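Alpha-galactosidase (Lactobacillus brevis, PDB 3MI6) probably hydrolyses terminal, non-reducing alpha-D-galactose residues from alpha-D-galactosides such as galactose oligosaccharides, galactomannans and galactolipids, as a member of glycosyl hydrolase family 36. Local coordinates at residues 164-169 and 174-179; 88-93 and 99-104. All coordinates share one frame; numbering follows the deposited sequence.

Contact 1. Residues 164-169 and 174-179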
loop_
_atom_site.group_PDB
_atom_site.type_symbol
_atom_site.label_atom_id
_atom_site.label_comp_id
_atom_site.label_asym_id
_atom_site.label_seq_id
_atom_site.Cartn_x
_atom_site.Cartn_y
_atom_site.Cartn_z
ATOM N N ALA D 164 8.478 38.829 -0.647
ATOM C CA ALA D 164 7.837 39.821 0.199
ATOM C C ALA D 164 8.875 40.835 0.627
ATOM O O ALA D 164 10.035 40.488 0.838
ATOM C CB ALA D 164 7.194 39.159 1.412
ATOM N N LYS D 165 8.459 42.095 0.723
ATOM C CA LYS D 165 9.322 43.179 1.187
ATOM C C LYS D 165 8.565 43.976 2.209
ATOM O O LYS D 165 7.476 44.468 1.925
ATOM C CB LYS D 165 9.692 44.100 0.038
ATOM C CG LYS D 165 10.618 45.221 0.431
ATOM C CD LYS D 165 10.802 46.188 -0.725
ATOM C CE LYS D 165 12.229 46.713 -0.805
ATOM N NZ LYS D 165 12.349 47.832 -1.785
ATOM N N PHE D 166 9.134 44.099 3.399
ATOM C CA PHE D 166 8.493 44.813 4.499
ATOM C C PHE D 166 9.066 46.220 4.609
ATOM O O PHE D 166 10.280 46.407 4.527
ATOM C CB PHE D 166 8.742 44.076 5.818
ATOM C CG PHE D 166 8.019 42.763 5.942
ATOM C CD1 PHE D 166 8.392 41.674 5.187
ATOM C CD2 PHE D 166 6.982 42.608 6.844
ATOM C CE1 PHE D 166 7.717 40.466 5.308
ATOM C CE2 PHE D 166 6.316 41.398 6.965
ATOM C CZ PHE D 166 6.682 40.337 6.193
ATOM N N THR D 167 8.195 47.211 4.789
ATOM C CA THR D 167 8.640 48.589 5.006
ATOM C C THR D 167 8.089 49.125 6.324
ATOM O O THR D 167 6.926 48.900 6.656
ATOM C CB THR D 167 8.209 49.548 3.861
ATOM O OG1 THR D 167 8.325 48.892 2.586
ATOM C CG2 THR D 167 9.075 50.815 3.879
ATOM N N ASN D 168 8.941 49.813 7.081
ATOM C CA ASN D 168 8.514 50.489 8.304
ATOM C C ASN D 168 8.574 51.999 8.124
ATOM O O ASN D 168 9.657 52.585 8.194
ATOM C CB ASN D 168 9.379 50.065 9.496
ATOM C CG ASN D 168 8.829 50.571 10.827
ATOM O OD1 ASN D 168 7.793 51.228 10.871
ATOM N ND2 ASN D 168 9.528 50.263 11.916
ATOM N N PRO D 169 7.414 52.632 7.867
ATOM C CA PRO D 169 7.293 54.086 7.737
ATOM C C PRO D 169 6.866 54.744 9.052
ATOM O O PRO D 169 6.875 55.972 9.148
ATOM C CB PRO D 169 6.172 54.253 6.698
ATOM C CG PRO D 169 5.644 52.852 6.410
ATOM C CD PRO D 169 6.150 51.975 7.512
ATOM N N LEU D 174 9.730 47.907 14.987
ATOM C CA LEU D 174 8.951 46.692 14.731
ATOM C C LEU D 174 9.884 45.485 14.596
ATOM O O LEU D 174 10.987 45.611 14.061
ATOM C CB LEU D 174 8.110 46.838 13.470
ATOM C CG LEU D 174 6.944 47.827 13.451
ATOM C CD1 LEU D 174 6.456 47.962 12.032
ATOM C CD2 LEU D 174 5.808 47.406 14.391
ATOM N N VAL D 175 9.458 44.323 15.091
ATOM C CA VAL D 175 10.279 43.121 14.954
ATOM C C VAL D 175 9.608 42.080 14.060
ATOM O O VAL D 175 8.428 41.795 14.235
ATOM C CB VAL D 175 10.616 42.494 16.321
ATOM C CG1 VAL D 175 11.567 41.327 16.135
ATOM C CG2 VAL D 175 11.240 43.538 17.232
ATOM N N LEU D 176 10.345 41.544 13.083
ATOM C CA LEU D 176 9.827 40.445 12.266
ATOM C C LEU D 176 10.240 39.122 12.874
ATOM O O LEU D 176 11.428 38.771 12.831
ATOM C CB LEU D 176 10.386 40.492 10.856
ATOM C CG LEU D 176 10.011 41.665 9.978
ATOM C CD1 LEU D 176 10.628 41.440 8.636
ATOM C CD2 LEU D 176 8.517 41.761 9.862
ATOM N N ASN D 177 9.277 38.383 13.426
ATOM C CA ASN D 177 9.585 37.074 13.997
ATOM C C ASN D 177 9.574 35.969 12.940
ATOM O O ASN D 177 10.210 34.927 13.087
ATOM C CB ASN D 177 8.594 36.714 15.102
ATOM C CG ASN D 177 8.391 37.833 16.091
ATOM O OD1 ASN D 177 9.202 38.038 16.989
ATOM N ND2 ASN D 177 7.289 38.548 15.945
ATOM N N ARG D 178 8.839 36.228 11.870
ATOM C CA ARG D 178 8.612 35.262 10.820
ATOM C C ARG D 178 8.358 36.015 9.519
ATOM O O ARG D 178 7.443 36.834 9.441
ATOM C CB ARG D 178 7.401 34.402 11.184
ATOM C CG ARG D 178 6.914 33.474 10.107
ATOM C CD ARG D 178 5.728 32.686 10.636
ATOM N NE ARG D 178 6.129 31.864 11.767
ATOM C CZ ARG D 178 5.997 30.543 11.811
ATOM N NH1 ARG D 178 5.438 29.893 10.790
ATOM N NH2 ARG D 178 6.422 29.877 12.881
ATOM N N ALA D 179 9.173 35.743 8.504
ATOM C CA ALA D 179 9.039 36.406 7.216
ATOM C C ALA D 179 9.187 35.400 6.086
ATOM O O ALA D 179 10.183 35.418 5.363
ATOM C CB ALA D 179 10.069 37.485 7.079
#
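L176 lies over one face of the F166 ring in the beta sandwich of the family 36 N-terminal domain, where strand 159-167 of one sheet is joined by a short loop to strand 174-186 of the other. The two backbones stand apart, and side chains fill the space between the sheets.

The main interaction is a CH-pi contact. L176 CD1 sits over the ring, 4.2 Å from its centroid and 18° off the normal, displaced toward the rim on the CG side. The second methyl, L176 CD2, lies above the same face, further out over the CD2-CE2 rim, 3.5 Å from F166 CD2, so both branches of the leucine fork lie against the phenylalanine. F166 reaches them with CG anti to its carbonyl carbon (chi1 -70°), which sends the ring across the gap between the sheets. Past the corner that the second strand turns at N177, A179 adds its CB at 4.2 Å from F166 CE1, an oblique approach. F291 of strand 290-301 packs beside both L176 and A179, and L147 beside F166, enlarging this apolar layer.

At the loop end the contact changes to amide against methyl. The side chains of N168 and L174 pass at a slant, with L174 CD1 3.7 Å from N168 CG. The amide is buried but satisfied: ND2 donates to the carbonyl oxygens of L285 and E172, while OD1 bonds S170 OG. Thus pinned, it lies against the leucine, N168 ND2 3.9 Å from L174 CG.

Contact 2. Residues 88-93 and 99-104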
loop_
_atom_site.group_PDB
_atom_site.type_symbol
_atom_site.label_atom_id
_atom_site.label_comp_id
_atom_site.label_asym_id
_atom_site.label_seq_id
_atom_site.Cartn_x
_atom_site.Cartn_y
_atom_site.Cartn_z
ATOM N N PRO D 88 1.197 30.868 10.184
ATOM C CA PRO D 88 1.183 32.139 9.453
ATOM C C PRO D 88 2.361 32.277 8.518
ATOM O O PRO D 88 3.360 31.591 8.684
ATOM C CB PRO D 88 1.295 33.177 10.568
ATOM C CG PRO D 88 2.072 32.499 11.610
ATOM C CD PRO D 88 1.696 31.033 11.559
ATOM N N ALA D 89 2.235 33.158 7.539
ATOM C CA ALA D 89 3.342 33.465 6.652
ATOM C C ALA D 89 4.310 34.407 7.327
ATOM O O ALA D 89 5.493 34.420 7.001
ATOM C CB ALA D 89 2.842 34.112 5.388
ATOM N N PHE D 90 3.813 35.225 8.247
ATOM C CA PHE D 90 4.671 36.211 8.892
ATOM C C PHE D 90 4.124 36.512 10.277
ATOM O O PHE D 90 3.014 36.089 10.598
ATOM C CB PHE D 90 4.694 37.493 8.062
ATOM C CG PHE D 90 3.436 38.292 8.186
ATOM C CD1 PHE D 90 2.343 38.010 7.391
ATOM C CD2 PHE D 90 3.334 39.300 9.128
ATOM C CE1 PHE D 90 1.182 38.723 7.507
ATOM C CE2 PHE D 90 2.172 40.022 9.254
ATOM C CZ PHE D 90 1.089 39.730 8.435
ATOM N N GLN D 91 4.900 37.239 11.089
ATOM C CA GLN D 91 4.439 37.750 12.388
ATOM C C GLN D 91 5.281 38.969 12.788
ATOM O O GLN D 91 6.491 38.990 12.540
ATOM C CB GLN D 91 4.507 36.652 13.465
ATOM C CG GLN D 91 3.800 36.996 14.766
ATOM C CD GLN D 91 3.976 35.935 15.854
ATOM O OE1 GLN D 91 5.097 35.606 16.262
ATOM N NE2 GLN D 91 2.864 35.420 16.347
ATOM N N VAL D 92 4.643 39.978 13.393
ATOM C CA VAL D 92 5.323 41.205 13.812
ATOM C C VAL D 92 5.018 41.591 15.257
ATOM O O VAL D 92 3.860 41.737 15.631
ATOM C CB VAL D 92 4.915 42.420 12.955
ATOM C CG1 VAL D 92 5.956 43.539 13.092
ATOM C CG2 VAL D 92 4.727 42.035 11.512
ATOM N N THR D 93 6.067 41.787 16.051
ATOM C CA THR D 93 5.940 42.181 17.446
ATOM C C THR D 93 6.133 43.688 17.582
ATOM O O THR D 93 7.101 44.251 17.052
ATOM C CB THR D 93 7.010 41.479 18.337
ATOM O OG1 THR D 93 7.024 40.070 18.082
ATOM C CG2 THR D 93 6.730 41.711 19.832
ATOM N N ARG D 99 1.229 41.100 19.028
ATOM C CA ARG D 99 1.674 40.434 17.821
ATOM C C ARG D 99 0.574 40.438 16.753
ATOM O O ARG D 99 0.672 39.742 15.730
ATOM C CB ARG D 99 2.114 39.002 18.153
ATOM C CG ARG D 99 3.323 38.920 19.092
ATOM C CD ARG D 99 3.585 37.492 19.534
ATOM N NE ARG D 99 2.371 36.877 20.064
ATOM C CZ ARG D 99 1.901 37.100 21.289
ATOM N NH1 ARG D 99 2.551 37.922 22.096
ATOM N NH2 ARG D 99 0.787 36.509 21.711
ATOM N N ILE D 100 -0.475 41.219 16.997
ATOM C CA ILE D 100 -1.568 41.330 16.051
ATOM C C ILE D 100 -1.179 42.204 14.868
ATOM O O ILE D 100 -0.486 43.207 15.020
ATOM C CB ILE D 100 -2.826 41.878 16.708
ATOM C CG1 ILE D 100 -3.154 41.063 17.953
ATOM C CG2 ILE D 100 -3.979 41.843 15.743
ATOM C CD1 ILE D 100 -2.950 39.581 17.783
ATOM N N THR D 101 -1.611 41.805 13.680
ATOM C CA THR D 101 -1.355 42.588 12.489
ATOM C C THR D 101 -2.567 42.590 11.595
ATOM O O THR D 101 -3.112 41.539 11.285
ATOM C CB THR D 101 -0.165 42.046 11.713
ATOM O OG1 THR D 101 1.037 42.413 12.396
ATOM C CG2 THR D 101 -0.131 42.646 10.324
ATOM N N GLU D 102 -3.008 43.768 11.177
ATOM C CA GLU D 102 -4.157 43.821 10.275
ATOM C C GLU D 102 -3.816 44.425 8.930
ATOM O O GLU D 102 -3.912 45.634 8.745
ATOM C CB GLU D 102 -5.317 44.569 10.913
ATOM C CG GLU D 102 -5.958 43.792 12.024
ATOM C CD GLU D 102 -6.776 44.657 12.934
ATOM O OE1 GLU D 102 -7.236 45.724 12.475
ATOM O OE2 GLU D 102 -6.962 44.270 14.109
ATOM N N LEU D 103 -3.410 43.577 7.992
ATOM C CA LEU D 103 -3.113 44.058 6.656
ATOM C C LEU D 103 -4.370 44.574 5.979
ATOM O O LEU D 103 -5.467 44.028 6.167
ATOM C CB LEU D 103 -2.474 42.971 5.808
ATOM C CG LEU D 103 -1.061 42.589 6.228
ATOM C CD1 LEU D 103 -0.552 41.503 5.309
ATOM C CD2 LEU D 103 -0.150 43.804 6.195
ATOM N N THR D 104 -4.197 45.644 5.211
ATOM C CA THR D 104 -5.266 46.237 4.451
ATOM C C THR D 104 -4.667 46.737 3.159
ATOM O O THR D 104 -3.784 47.603 3.178
ATOM C CB THR D 104 -5.851 47.437 5.168
ATOM O OG1 THR D 104 -6.368 47.030 6.439
ATOM C CG2 THR D 104 -6.967 48.027 4.341
HETATM O O HOH W 1 1.804 39.462 13.416
HETATM O O HOH W 2 2.380 43.914 14.022
#
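The F90 ring takes T101 CG2 at its edge, near the ring plane and 3.7 Å from F90 CE2, with V92 CG2 of its own strand also at the edge. Here, in the N-terminal beta sandwich, strand 90-93 of one sheet meets the loop 99-102 and the start of strand 103-112 of the other. L103 CD1 comes in obliquely, 3.9 Å from F90 CE1, and the ring of Y77 lies nearly parallel to that of F90. The other flat pair is the amide of Q91 and the guanidinium of R99, which run alongside each other with planes 71° apart; Q91 NE2 stands at the guanidinium edge. E280 of the second subunit takes a hydrogen bond from Q91 NE2 and a salt bridge from R99 NE, so one carboxylate ties both side chains to the subunit interface.

F90 has its CG set between its backbone N and carbonyl carbon (chi1 75°). An alanine in its place is likely to leave T101 CG2 and L103 CD1 without their aromatic partner and open a gap between strand 90-93 and the segment leading into strand 103-112.

Two waters replace direct backbone pairing. Water 1 accepts from V92 N at 2.9 Å and donates to R99 O; water 2 donates to V92 O, at 3.1 Å, and to I100 O. Both also bond T101 OG1, which links the pair, while the methyl branch of that threonine faces F90. Beside them R99 CA makes a CA-H...O contact with V92 O, 3.4 Å away and 152° at the hydrogen.

How the contacts relate
Contacts 1 and 2 are both buried and join the two sheets of the same sandwich, contact 2 largely through the loop before strand 103-112, but they differ in their neighbours. Contact 1 lies within the sandwich interior and is almost wholly apolar; contact 2 combines an aromatic cluster with bridging waters and polar side chains, Q91 and the charged R99, that reach the second subunit. The centres of the two contacts lie about 9 Å apart. They are joined through strands 90-93 and 174-186, antiparallel neighbours in one sheet: V175 O receives a probable hydrogen bond from T93 N, and N177 ND2 probably bonds T93 OG1. Inside, F166 packs on F90 and V92 on L174 and L176, making the hydrophobic layers continuous.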